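Local coordinates for FAD:protein FMN transferase (Pseudomonas stutzeri ATCC 14405 = CCUG 16156, PDB 5MGY), which probably transfers FMN from FAD onto threonine side chains of target proteins, releasing AMP, with magnesium as its cofactor, at residues G19-V24 with L180-G185; P104-W109 with H243-Q248; R200-A205 with V212-V217. All coordinates share one frame; numbering follows the deposited sequence.

Contact 1 of 3, residues G19-V24 with L180-G185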
# COMPACT_ATOMS: atom_id res chain seq x y z
N GLY A 19 7.63 11.67 -4.00
CA GLY A 19 6.91 12.77 -3.37
C GLY A 19 6.73 12.64 -1.88
O GLY A 19 5.75 13.16 -1.35
N SER A 20 7.66 11.95 -1.21
CA SER A 20 7.59 11.74 0.25
C SER A 20 8.95 11.24 0.76
O SER A 20 9.96 11.39 0.08
CB SER A 20 6.50 10.74 0.61
OG SER A 20 6.36 10.67 1.99
N THR A 21 8.95 10.64 1.95
CA THR A 21 10.15 10.10 2.54
C THR A 21 10.04 8.66 3.05
O THR A 21 8.91 8.16 3.38
CB THR A 21 10.64 10.92 3.76
OG1 THR A 21 9.83 10.61 4.92
CG2 THR A 21 10.64 12.41 3.46
N TYR A 22 11.24 8.05 3.16
CA TYR A 22 11.48 6.78 3.84
C TYR A 22 12.40 6.97 5.05
O TYR A 22 13.15 7.94 5.16
CB TYR A 22 12.07 5.73 2.88
CG TYR A 22 13.44 6.07 2.33
CD1 TYR A 22 13.57 6.70 1.11
CD2 TYR A 22 14.60 5.73 3.02
CE1 TYR A 22 14.83 7.00 0.58
CE2 TYR A 22 15.86 6.02 2.50
CZ TYR A 22 15.98 6.66 1.28
OH TYR A 22 17.22 6.98 0.77
N THR A 23 12.34 6.03 5.96
CA THR A 23 13.21 6.01 7.09
C THR A 23 13.49 4.57 7.46
O THR A 23 12.56 3.79 7.60
CB THR A 23 12.59 6.77 8.27
OG1 THR A 23 12.46 8.15 7.93
CG2 THR A 23 13.46 6.66 9.54
N VAL A 24 14.76 4.25 7.62
CA VAL A 24 15.20 2.96 8.09
C VAL A 24 15.88 3.18 9.42
O VAL A 24 16.64 4.11 9.61
CB VAL A 24 16.20 2.34 7.10
CG1 VAL A 24 16.73 0.99 7.60
CG2 VAL A 24 15.54 2.16 5.74
N LEU A 180 13.40 -1.21 11.80
CA LEU A 180 12.08 -0.63 11.54
C LEU A 180 12.25 0.09 10.25
O LEU A 180 13.01 1.04 10.23
CB LEU A 180 11.67 0.39 12.63
CG LEU A 180 10.56 1.43 12.30
CD1 LEU A 180 9.26 0.73 12.05
CD2 LEU A 180 10.30 2.40 13.44
N VAL A 181 11.55 -0.32 9.20
CA VAL A 181 11.71 0.27 7.87
C VAL A 181 10.41 0.97 7.50
O VAL A 181 9.42 0.31 7.47
CB VAL A 181 11.92 -0.85 6.87
CG1 VAL A 181 12.10 -0.35 5.50
CG2 VAL A 181 13.20 -1.53 7.10
N GLU A 182 10.41 2.26 7.20
CA GLU A 182 9.17 2.92 6.80
C GLU A 182 9.31 3.60 5.43
O GLU A 182 10.19 4.42 5.26
CB GLU A 182 8.74 3.91 7.89
CG GLU A 182 7.66 4.95 7.49
CD GLU A 182 8.24 6.32 7.03
OE1 GLU A 182 7.79 6.95 6.07
OE2 GLU A 182 9.19 6.85 7.61
N ILE A 183 8.44 3.27 4.47
CA ILE A 183 8.49 3.87 3.12
C ILE A 183 7.13 4.48 2.89
O ILE A 183 6.18 3.75 2.80
CB ILE A 183 8.88 2.85 2.05
CG1 ILE A 183 10.27 2.27 2.39
CG2 ILE A 183 8.88 3.48 0.65
CD1 ILE A 183 10.69 1.07 1.57
N THR A 184 7.05 5.82 2.86
CA THR A 184 5.79 6.60 2.60
C THR A 184 4.63 6.08 3.39
O THR A 184 3.53 5.92 2.87
CB THR A 184 5.33 6.64 1.12
OG1 THR A 184 4.71 5.41 0.76
CG2 THR A 184 6.49 6.87 0.21
N GLY A 185 4.88 5.78 4.66
CA GLY A 185 3.84 5.42 5.58
C GLY A 185 3.70 3.95 5.84
O GLY A 185 3.47 3.56 6.97

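Contact 2 of 3, residues P104-W109 with H243-Q248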
# COMPACT_ATOMS: atom_id res chain seq x y z
N PRO A 104 -7.12 3.84 -16.47
CA PRO A 104 -8.01 4.61 -17.34
C PRO A 104 -9.11 5.33 -16.60
O PRO A 104 -9.51 6.39 -17.05
CB PRO A 104 -8.60 3.56 -18.27
CG PRO A 104 -7.62 2.42 -18.23
CD PRO A 104 -7.18 2.41 -16.80
N LEU A 105 -9.60 4.80 -15.50
CA LEU A 105 -10.62 5.53 -14.75
C LEU A 105 -9.93 6.60 -13.93
O LEU A 105 -10.49 7.68 -13.72
CB LEU A 105 -11.44 4.62 -13.86
CG LEU A 105 -12.32 3.62 -14.56
CD1 LEU A 105 -12.72 2.54 -13.57
CD2 LEU A 105 -13.53 4.31 -15.11
N LEU A 106 -8.72 6.32 -13.47
CA LEU A 106 -7.96 7.37 -12.76
C LEU A 106 -7.66 8.57 -13.70
O LEU A 106 -8.02 9.70 -13.37
CB LEU A 106 -6.63 6.84 -12.13
CG LEU A 106 -6.62 5.83 -10.96
CD1 LEU A 106 -5.18 5.35 -10.68
CD2 LEU A 106 -7.31 6.40 -9.72
N ASN A 107 -7.05 8.33 -14.86
CA ASN A 107 -6.81 9.40 -15.84
C ASN A 107 -8.09 10.08 -16.31
O ASN A 107 -8.06 11.25 -16.60
CB ASN A 107 -6.00 8.90 -17.03
CG ASN A 107 -4.53 8.64 -16.66
OD1 ASN A 107 -3.98 9.25 -15.75
ND2 ASN A 107 -3.89 7.73 -17.38
N LEU A 108 -9.21 9.36 -16.32
CA LEU A 108 -10.48 9.98 -16.61
C LEU A 108 -10.92 10.93 -15.52
O LEU A 108 -11.38 12.01 -15.81
CB LEU A 108 -11.56 8.95 -16.80
CG LEU A 108 -12.87 9.57 -17.24
CD1 LEU A 108 -12.68 10.15 -18.63
CD2 LEU A 108 -14.00 8.56 -17.19
N TRP A 109 -10.81 10.52 -14.26
CA TRP A 109 -11.28 11.38 -13.18
C TRP A 109 -10.20 12.40 -12.74
O TRP A 109 -10.35 13.02 -11.69
CB TRP A 109 -11.83 10.53 -12.00
CG TRP A 109 -13.21 9.83 -12.18
CD1 TRP A 109 -13.44 8.56 -12.61
CD2 TRP A 109 -14.49 10.35 -11.84
NE1 TRP A 109 -14.77 8.26 -12.60
CE2 TRP A 109 -15.45 9.35 -12.14
CE3 TRP A 109 -14.93 11.56 -11.31
CZ2 TRP A 109 -16.83 9.53 -11.94
CZ3 TRP A 109 -16.31 11.76 -11.14
CH2 TRP A 109 -17.24 10.74 -11.45
N HIS A 243 -10.11 10.42 -3.82
CA HIS A 243 -9.44 9.88 -5.00
C HIS A 243 -9.59 8.35 -5.09
O HIS A 243 -8.98 7.71 -5.94
CB HIS A 243 -7.95 10.34 -5.02
CG HIS A 243 -7.76 11.76 -5.49
ND1 HIS A 243 -6.55 12.25 -5.95
CD2 HIS A 243 -8.63 12.80 -5.60
CE1 HIS A 243 -6.67 13.52 -6.31
NE2 HIS A 243 -7.93 13.88 -6.11
N THR A 244 -10.40 7.73 -4.24
CA THR A 244 -10.57 6.29 -4.31
C THR A 244 -11.82 5.94 -5.13
O THR A 244 -12.91 6.46 -4.92
CB THR A 244 -10.64 5.68 -2.90
OG1 THR A 244 -9.60 6.24 -2.10
CG2 THR A 244 -10.43 4.16 -2.96
N LEU A 245 -11.64 5.03 -6.08
CA LEU A 245 -12.71 4.62 -7.02
C LEU A 245 -13.20 3.23 -6.74
O LEU A 245 -12.38 2.37 -6.44
CB LEU A 245 -12.13 4.62 -8.44
CG LEU A 245 -11.63 5.98 -8.93
CD1 LEU A 245 -10.73 5.79 -10.13
CD2 LEU A 245 -12.82 6.86 -9.27
N ASP A 246 -14.51 2.99 -6.85
CA ASP A 246 -14.98 1.61 -6.87
C ASP A 246 -14.65 1.00 -8.24
O ASP A 246 -15.01 1.56 -9.28
CB ASP A 246 -16.47 1.51 -6.59
CG ASP A 246 -16.89 0.08 -6.31
OD1 ASP A 246 -17.25 -0.22 -5.14
OD2 ASP A 246 -16.84 -0.76 -7.23
N PRO A 247 -13.93 -0.14 -8.25
CA PRO A 247 -13.64 -0.86 -9.50
C PRO A 247 -14.89 -1.26 -10.23
O PRO A 247 -14.91 -1.15 -11.44
CB PRO A 247 -12.91 -2.14 -9.05
CG PRO A 247 -12.65 -1.99 -7.60
CD PRO A 247 -13.07 -0.61 -7.16
N GLN A 248 -15.88 -1.75 -9.48
CA GLN A 248 -17.16 -2.19 -10.03
C GLN A 248 -17.97 -1.03 -10.65
O GLN A 248 -18.35 -1.08 -11.81
CB GLN A 248 -17.96 -2.96 -8.98
CG GLN A 248 -19.47 -2.82 -9.11
CD GLN A 248 -20.15 -2.74 -7.77
OE1 GLN A 248 -20.32 -3.74 -7.13
NE2 GLN A 248 -20.57 -1.57 -7.36

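Contact 3 of 3, residues R200-A205 with V212-V217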
# COMPACT_ATOMS: atom_id res chain seq x y z
N ARG A 200 7.65 0.20 18.28
CA ARG A 200 6.28 0.57 18.44
C ARG A 200 5.80 1.56 17.41
O ARG A 200 6.55 2.49 17.01
CB ARG A 200 6.14 1.25 19.79
CG ARG A 200 6.68 0.45 20.97
CD ARG A 200 6.33 1.20 22.24
NE ARG A 200 5.79 0.27 23.21
CZ ARG A 200 6.39 -0.07 24.34
NH1 ARG A 200 7.59 0.46 24.67
NH2 ARG A 200 5.81 -0.95 25.13
N ILE A 201 4.57 1.38 16.97
CA ILE A 201 3.94 2.36 16.13
C ILE A 201 2.67 2.84 16.90
O ILE A 201 2.15 2.17 17.82
CB ILE A 201 3.70 1.80 14.68
CG1 ILE A 201 3.39 2.88 13.63
CG2 ILE A 201 2.57 0.79 14.66
CD1 ILE A 201 4.38 4.03 13.44
N ALA A 202 2.23 4.04 16.51
CA ALA A 202 0.94 4.61 16.94
C ALA A 202 -0.09 4.61 15.79
O ALA A 202 0.21 5.12 14.70
CB ALA A 202 1.16 6.04 17.41
N ILE A 203 -1.28 4.07 16.04
CA ILE A 203 -2.37 4.27 15.12
C ILE A 203 -3.22 5.40 15.69
O ILE A 203 -3.52 5.40 16.91
CB ILE A 203 -3.19 2.99 14.99
CG1 ILE A 203 -2.29 1.88 14.45
CG2 ILE A 203 -4.36 3.22 14.04
CD1 ILE A 203 -2.73 0.47 14.70
N GLU A 204 -3.59 6.36 14.82
CA GLU A 204 -4.51 7.43 15.22
C GLU A 204 -5.94 6.90 15.46
O GLU A 204 -6.46 6.04 14.71
CB GLU A 204 -4.55 8.56 14.18
CG GLU A 204 -3.30 9.42 14.08
CD GLU A 204 -2.97 10.13 15.39
OE1 GLU A 204 -3.71 11.06 15.82
OE2 GLU A 204 -1.98 9.74 15.98
N ALA A 205 -6.56 7.44 16.50
CA ALA A 205 -7.78 6.86 17.07
C ALA A 205 -8.68 7.97 17.61
O ALA A 205 -9.00 8.03 18.81
CB ALA A 205 -7.42 5.84 18.14
N VAL A 212 -8.18 13.06 20.15
CA VAL A 212 -6.99 12.61 19.42
C VAL A 212 -6.22 11.55 20.24
O VAL A 212 -5.03 11.66 20.54
CB VAL A 212 -6.07 13.82 19.08
CG1 VAL A 212 -5.04 13.45 18.04
CG2 VAL A 212 -6.87 15.01 18.60
N ALA A 213 -6.93 10.48 20.58
CA ALA A 213 -6.29 9.34 21.23
C ALA A 213 -5.38 8.55 20.24
O ALA A 213 -5.40 8.81 19.00
CB ALA A 213 -7.34 8.43 21.83
N GLN A 214 -4.58 7.63 20.79
CA GLN A 214 -3.65 6.77 20.02
C GLN A 214 -3.48 5.35 20.56
O GLN A 214 -3.11 5.17 21.70
CB GLN A 214 -2.27 7.38 19.99
CG GLN A 214 -2.20 8.78 19.39
CD GLN A 214 -0.77 9.21 19.18
OE1 GLN A 214 -0.39 9.66 18.11
NE2 GLN A 214 0.05 9.06 20.20
N LYS A 215 -3.74 4.36 19.70
CA LYS A 215 -3.53 2.96 20.02
C LYS A 215 -2.07 2.58 19.69
O LYS A 215 -1.63 2.68 18.55
CB LYS A 215 -4.53 2.13 19.22
CG LYS A 215 -4.35 0.63 19.27
CD LYS A 215 -4.53 0.07 20.66
CE LYS A 215 -4.22 -1.42 20.70
NZ LYS A 215 -4.78 -2.02 21.93
N ILE A 216 -1.33 2.14 20.71
CA ILE A 216 0.09 1.81 20.57
C ILE A 216 0.34 0.32 20.49
O ILE A 216 -0.05 -0.40 21.37
CB ILE A 216 0.90 2.33 21.75
CG1 ILE A 216 0.63 3.82 21.97
CG2 ILE A 216 2.38 2.07 21.58
CD1 ILE A 216 0.82 4.72 20.77
N VAL A 217 1.02 -0.11 19.44
CA VAL A 217 1.26 -1.52 19.23
C VAL A 217 2.75 -1.80 19.05
O VAL A 217 3.52 -0.98 18.59
CB VAL A 217 0.46 -2.10 18.02
CG1 VAL A 217 -1.03 -1.88 18.24
CG2 VAL A 217 0.92 -1.53 16.68

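Contact 1 of 3, residues G19-V24 with L180-G185
Glu182 lays its carboxylate obliquely over the side chain of Thr23, with OE2 3.5 Å from Thr23 CB. Its CG sits anti to the backbone N (chi1 165°), and the bend at chi2 swings the carboxylate forward and across toward 19-24, where OE1 also takes a weak, 3.4 Å bond from Gly185 N. Putting an alanine here removes that carboxylate and would probably leave Gly185 N without this acceptor and Thr23 CB without its cover. Beneath the side chains, Thr23 and Glu182 form a hydrogen-bonded antiparallel pair: Thr23 N reaches Glu182 O at 2.8 Å, and Glu182 N returns to Thr23 O at 2.7 Å. Strands 21-28 and 179-183, neighbours in the eight-stranded antiparallel sheet of this ApbE-family protein, are joined across some 155 residues, mostly helix and loop. Tyr22, Val24, Val181 and Ile183 occupy the other face. There Tyr22 CB rests 3.9 Å from Ile183 CG1, while the ring leaves for helix 35-53 and hydrogen-bonds Glu43 through OH. Val181 and Ile183 pack on helix 159-173. Past the strand end, Thr184 N donates to Thr21 O at 3.0 Å, and the Thr184 side chain lies about 8 Å from the bound magnesium.

Contact 2 of 3, residues P104-W109 with H243-Q248
Leu105 O accepts the 2.9 Å backbone bond from Trp109 N, an i to i+4 helical link, and the same oxygen lies in plane at the edge of the Trp109 ring. Into the surface made by these two residues and Leu106 goes one side chain of the opposing loop, Leu245, whose two methyls divide the work. CD2 sits over one face of the indole, 4.1 Å from the centroid of the five-membered ring and 24° off its normal, a CH-pi contact. CD1 turns to the helix, 3.5 Å from Leu106 CD2 and 4.0 Å from Leu105 CB. Leu245 has CG beside its backbone N (chi1 -61°), which sends this fork toward the helix. No hydrogen bond joins the two segments, so the fit is apolar. Around them, Trp109 NE1 makes a weak hydrogen bond to Gly250 O, and the ring of His243 stacks with that of Phe111. Leu105 touches Ala129 and Trp109 touches Ile126, both on helix 123-131. The arrangement is a loop docked on a helix by a buried leucine, one layer out from the magnesium site: side chain to side chain, Leu106 is about 8 Å from Ser157 and Leu245 about 9 Å from Thr275, both ligands of the metal.

Contact 3 of 3, residues R200-A205 with V212-V217
Ile201 has CG1 anti to the backbone N (chi1 -165°) and Val217 has CG1 anti to the carbonyl carbon (chi1 -58°), which leaves each CG2 between N and C and sets these two methyls side by side, 3.5 Å apart. They belong to a two-stranded antiparallel beta hairpin, strands 199-205 and 213-219, whose segments run at 148° to each other, twisted away from strict antiparallel. Ile201 and Val217 pair through two backbone bonds of 3.0 Å each, Ile201 N to Val217 O and Val217 N to Ile201 O. The next hydrogen-bonded pair is Ile203 with Lys215, where Ile203 N donates to Lys215 O at 2.9 Å. Ile203, Lys215 and Val217 share a face that packs against helix 312-318, and Ile203 also reaches Phe297 of the large sheet. Although the Lys215 chain leads away from the opposite strand, its amino group is held: NZ hydrogen-bonds Phe318 O and Gly321 O in the C-terminal region. Residues on the other face are more exposed. Glu204 lies alongside Gln214, its OE1 3.5 Å from Val212 CG1 and weakly bonded to Tyr230 OH. Arg200, salt-bridged through NH2 to Glu218, passes Ile216 CG2 with its CD at 4.1 Å, and Ile216 CD1 sits 3.6 Å from Ala202 CB.

The segments of contacts 1 and 2 alternate along the chain: 104-109 falls between the strands of contact 1, and 243-248 comes after them. Contact 3 opens once contact 1 is closed and is nested in the sequence between the two segments of contact 2. Contact 1 lies within the eight-stranded sheet, contact 3 is a separate hairpin reaching strand 295-301 of that sheet, and contact 2 joins a helix to a loop. The centres of contacts 1 and 2 are about 26 Å apart, on opposite sides of the chain's centre; that of contact 3 is about 18 Å from contact 1's and 31 Å from contact 2's. Contacts 1 and 2 thus bring sequence-distant segments to the neighbourhood of the magnesium, whose ligands are Ser157, Asp271 and Thr275.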